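Local coordinates for protein exopolygalacturonase (Yersinia enterocolitica, PDB 2UVF) that probably hydrolyses the galacturonan chains of pectin from their ends, as a family 28 exopolygalacturonase, and binds digalacturonic acid in its pocket, at residues A[490-499]-A[531-542]. Numbering follows the deposited sequence. Where two conformers were deposited one is given.
Sequences LAKQVMVMTL and NSTGKNPSIEIK
Gln493 runs out extended beyond CG, and Glu540, extended from a CG anti to its own nitrogen (chi1 178°), brings OE1 to its NE2. The amide NE2 of Gln493 gives both its hydrogens across the contact: one to Glu540 OE1 at 2.6 Å, the other to Pro537 O at 2.9 Å, in the carbonyl plane on a lone pair. Both acceptors lie close to the amide plane, which fixes the rotation of that group. The carboxylate is turned 69° against the amide and is met on its anti side, 28° out of the carboxylate plane. Val496 CG1 lies alongside the same glutamate.

At the corner by Val494, Ser538 O takes two backbone donors, Val494 N at 2.8 Å and Met495 N at 3.3 Å. From there strands 495-499 and 539-542 run parallel, their axes 4.7 Å apart, with bonds alternating from Glu540 N to Leu499 N. On the face opposite Glu540, the methyl CE of Met495 touches Ile539 CG2 at 4.0 Å, and Met497 SD lies beside Ile541 CG1; Leu524, Phe519 and Phe522 also pack against these methionines. Before the corner, Thr533 N bonds Leu490 O at 3.0 Å, joining the preceding strands. Parallel strands of successive coils in register, with the apolar side chains of one face packed inward and turns at the corners, are typical of the right-handed parallel beta-helix of family 28 glycoside hydrolases.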
loop_
_atom_site.group_PDB
_atom_site.type_symbol
_atom_site.label_atom_id
_atom_site.label_comp_id
_atom_site.label_asym_id
_atom_site.label_seq_id
_atom_site.Cartn_x
_atom_site.Cartn_y
_atom_site.Cartn_z
ATOM N N LEU A 490 15.985 -5.269 -7.871
ATOM C CA LEU A 490 15.679 -5.214 -6.458
ATOM C C LEU A 490 16.941 -4.844 -5.709
ATOM O O LEU A 490 18.022 -5.267 -6.095
ATOM C CB LEU A 490 15.122 -6.550 -5.966
ATOM C CG LEU A 490 13.729 -6.956 -6.443
ATOM C CD1 LEU A 490 13.354 -8.245 -5.763
ATOM C CD2 LEU A 490 12.703 -5.853 -6.160
ATOM N N ALA A 491 16.822 -4.015 -4.681
ATOM C CA ALA A 491 18.021 -3.513 -3.992
ATOM C C ALA A 491 18.524 -4.463 -2.912
ATOM O O ALA A 491 19.701 -4.409 -2.553
ATOM C CB ALA A 491 17.801 -2.097 -3.425
ATOM N N LYS A 492 17.661 -5.342 -2.398
ATOM C CA LYS A 492 18.109 -6.274 -1.357
ATOM C C LYS A 492 17.788 -7.734 -1.645
ATOM O O LYS A 492 18.685 -8.523 -1.954
ATOM C CB LYS A 492 17.546 -5.907 0.026
ATOM C CG LYS A 492 17.916 -4.548 0.587
ATOM C CD LYS A 492 17.425 -4.492 2.061
ATOM C CE LYS A 492 17.595 -3.107 2.700
ATOM N NZ LYS A 492 18.849 -2.384 2.303
ATOM N N GLN A 493 16.516 -8.096 -1.516
ATOM C CA GLN A 493 16.109 -9.491 -1.562
ATOM C C GLN A 493 14.783 -9.679 -2.262
ATOM O O GLN A 493 13.999 -8.749 -2.349
ATOM C CB GLN A 493 15.982 -9.999 -0.142
ATOM C CG GLN A 493 17.239 -9.770 0.685
ATOM C CD GLN A 493 17.014 -10.113 2.116
ATOM O OE1 GLN A 493 16.479 -9.315 2.879
ATOM N NE2 GLN A 493 17.396 -11.308 2.490
ATOM N N VAL A 494 14.537 -10.894 -2.737
ATOM C CA VAL A 494 13.285 -11.269 -3.386
ATOM C C VAL A 494 12.164 -11.507 -2.359
ATOM O O VAL A 494 11.075 -10.933 -2.459
ATOM C CB VAL A 494 13.479 -12.537 -4.277
ATOM C CG1 VAL A 494 12.178 -12.996 -4.856
ATOM C CG2 VAL A 494 14.528 -12.297 -5.380
ATOM N N MET A 495 12.430 -12.387 -1.400
ATOM C CA MET A 495 11.486 -12.676 -0.334
ATOM C C MET A 495 12.233 -12.853 0.983
ATOM O O MET A 495 13.299 -13.465 1.024
ATOM C CB MET A 495 10.629 -13.907 -0.658
ATOM C CG MET A 495 9.607 -14.257 0.411
ATOM S SD MET A 495 8.465 -15.562 -0.060
ATOM C CE MET A 495 9.505 -17.025 0.087
ATOM N N VAL A 496 11.677 -12.281 2.045
ATOM C CA VAL A 496 12.164 -12.528 3.411
ATOM C C VAL A 496 11.005 -12.885 4.338
ATOM O O VAL A 496 9.897 -12.366 4.212
ATOM C CB VAL A 496 12.970 -11.341 4.006
ATOM C CG1 VAL A 496 13.748 -11.788 5.235
ATOM C CG2 VAL A 496 13.926 -10.785 2.995
ATOM N N MET A 497 11.277 -13.826 5.233
ATOM C CA MET A 497 10.369 -14.255 6.278
ATOM C C MET A 497 11.245 -14.443 7.514
ATOM O O MET A 497 11.851 -15.500 7.689
ATOM C CB MET A 497 9.716 -15.580 5.910
ATOM C CG MET A 497 8.997 -15.615 4.574
ATOM S SD MET A 497 8.136 -17.188 4.346
ATOM C CE MET A 497 6.871 -17.104 5.593
ATOM N N THR A 498 11.358 -13.409 8.343
ATOM C CA THR A 498 12.133 -13.514 9.581
ATOM C C THR A 498 11.221 -13.583 10.791
ATOM O O THR A 498 10.167 -12.942 10.816
ATOM C CB THR A 498 13.164 -12.384 9.755
ATOM O OG1 THR A 498 12.640 -11.155 9.233
ATOM C CG2 THR A 498 14.441 -12.723 9.024
ATOM N N LEU A 499 11.633 -14.394 11.768
ATOM C CA LEU A 499 10.907 -14.603 13.029
ATOM C C LEU A 499 11.931 -14.598 14.159
ATOM O O LEU A 499 12.682 -15.566 14.342
ATOM C CB LEU A 499 10.154 -15.935 13.006
ATOM C CG LEU A 499 8.761 -16.071 13.629
ATOM C CD1 LEU A 499 8.226 -17.475 13.372
ATOM C CD2 LEU A 499 8.737 -15.744 15.120
ATOM N N ASN A 531 18.069 -9.411 -11.622
ATOM C CA ASN A 531 18.994 -8.603 -10.834
ATOM C C ASN A 531 18.491 -8.278 -9.444
ATOM O O ASN A 531 17.360 -7.808 -9.256
ATOM C CB ASN A 531 19.391 -7.304 -11.551
ATOM C CG ASN A 531 19.996 -7.545 -12.925
ATOM O OD1 ASN A 531 19.773 -6.764 -13.855
ATOM N ND2 ASN A 531 20.763 -8.613 -13.055
ATOM N N SER A 532 19.350 -8.559 -8.477
ATOM C CA SER A 532 19.178 -8.121 -7.106
ATOM C C SER A 532 20.590 -7.680 -6.750
ATOM O O SER A 532 21.520 -8.500 -6.784
ATOM C CB SER A 532 18.750 -9.275 -6.225
ATOM O OG SER A 532 17.843 -8.858 -5.215
ATOM N N THR A 533 20.751 -6.389 -6.458
ATOM C CA THR A 533 22.064 -5.772 -6.295
ATOM C C THR A 533 22.530 -5.747 -4.824
ATOM O O THR A 533 23.588 -5.194 -4.511
ATOM C CB THR A 533 22.094 -4.340 -6.900
ATOM O OG1 THR A 533 21.586 -3.389 -5.957
ATOM C CG2 THR A 533 21.261 -4.255 -8.207
ATOM N N GLY A 534 21.742 -6.330 -3.929
ATOM C CA GLY A 534 22.131 -6.433 -2.518
ATOM C C GLY A 534 23.146 -7.544 -2.283
ATOM O O GLY A 534 23.716 -8.079 -3.233
ATOM N N LYS A 535 23.373 -7.888 -1.015
ATOM C CA LYS A 535 24.280 -8.970 -0.670
ATOM C C LYS A 535 23.676 -10.004 0.265
ATOM O O LYS A 535 24.299 -11.035 0.535
ATOM C CB LYS A 535 25.575 -8.431 -0.070
ATOM C CG LYS A 535 26.520 -7.821 -1.081
ATOM C CD LYS A 535 27.896 -7.568 -0.474
ATOM C CE LYS A 535 27.926 -6.301 0.379
ATOM N NZ LYS A 535 27.164 -6.443 1.652
ATOM N N ASN A 536 22.483 -9.741 0.781
ATOM C CA ASN A 536 21.851 -10.750 1.611
ATOM C C ASN A 536 21.145 -11.763 0.706
ATOM O O ASN A 536 21.060 -11.541 -0.503
ATOM C CB ASN A 536 20.946 -10.135 2.699
ATOM C CG ASN A 536 21.670 -9.973 4.056
ATOM O OD1 ASN A 536 22.856 -9.608 4.108
ATOM N ND2 ASN A 536 20.950 -10.250 5.155
ATOM N N PRO A 537 20.667 -12.885 1.279
ATOM C CA PRO A 537 20.184 -13.973 0.448
ATOM C C PRO A 537 18.978 -13.567 -0.385
ATOM O O PRO A 537 18.142 -12.811 0.094
ATOM C CB PRO A 537 19.793 -15.042 1.474
ATOM C CG PRO A 537 20.570 -14.680 2.722
ATOM C CD PRO A 537 20.545 -13.208 2.717
ATOM N N SER A 538 18.896 -14.078 -1.613
ATOM C CA SER A 538 17.770 -13.786 -2.501
ATOM C C SER A 538 16.439 -14.191 -1.880
ATOM O O SER A 538 15.492 -13.411 -1.877
ATOM C CB SER A 538 17.959 -14.444 -3.887
ATOM O OG SER A 538 18.094 -15.858 -3.814
ATOM N N ILE A 539 16.368 -15.421 -1.382
ATOM C CA ILE A 539 15.234 -15.903 -0.616
ATOM C C ILE A 539 15.797 -16.191 0.785
ATOM O O ILE A 539 16.804 -16.893 0.930
ATOM C CB ILE A 539 14.553 -17.146 -1.269
ATOM C CG1 ILE A 539 14.010 -16.799 -2.665
ATOM C CG2 ILE A 539 13.425 -17.677 -0.380
ATOM C CD1 ILE A 539 13.321 -17.966 -3.433
ATOM N N GLU A 540 15.197 -15.586 1.804
ATOM C CA GLU A 540 15.715 -15.709 3.146
ATOM C C GLU A 540 14.621 -15.931 4.152
ATOM O O GLU A 540 13.794 -15.060 4.410
ATOM C CB GLU A 540 16.565 -14.507 3.551
ATOM C CG GLU A 540 17.073 -14.622 4.974
ATOM C CD GLU A 540 17.913 -13.457 5.402
ATOM O OE1 GLU A 540 17.710 -12.351 4.859
ATOM O OE2 GLU A 540 18.782 -13.648 6.289
ATOM N N ILE A 541 14.647 -17.128 4.719
ATOM C CA ILE A 541 13.698 -17.572 5.720
ATOM C C ILE A 541 14.536 -17.843 6.972
ATOM O O ILE A 541 15.571 -18.508 6.898
ATOM C CB ILE A 541 12.923 -18.828 5.200
ATOM C CG1 ILE A 541 12.033 -18.442 3.996
ATOM C CG2 ILE A 541 12.101 -19.462 6.297
ATOM C CD1 ILE A 541 11.727 -19.561 3.018
ATOM N N LYS A 542 14.128 -17.266 8.102
ATOM C CA LYS A 542 14.791 -17.501 9.395
ATOM C C LYS A 542 13.817 -17.387 10.573
ATOM O O LYS A 542 13.099 -16.392 10.710
ATOM C CB LYS A 542 15.958 -16.534 9.614
ATOM C CG LYS A 542 17.031 -17.099 10.547
ATOM C CD LYS A 542 17.602 -16.070 11.526
ATOM C CE LYS A 542 18.568 -16.730 12.518
ATOM N NZ LYS A 542 17.973 -17.881 13.296
#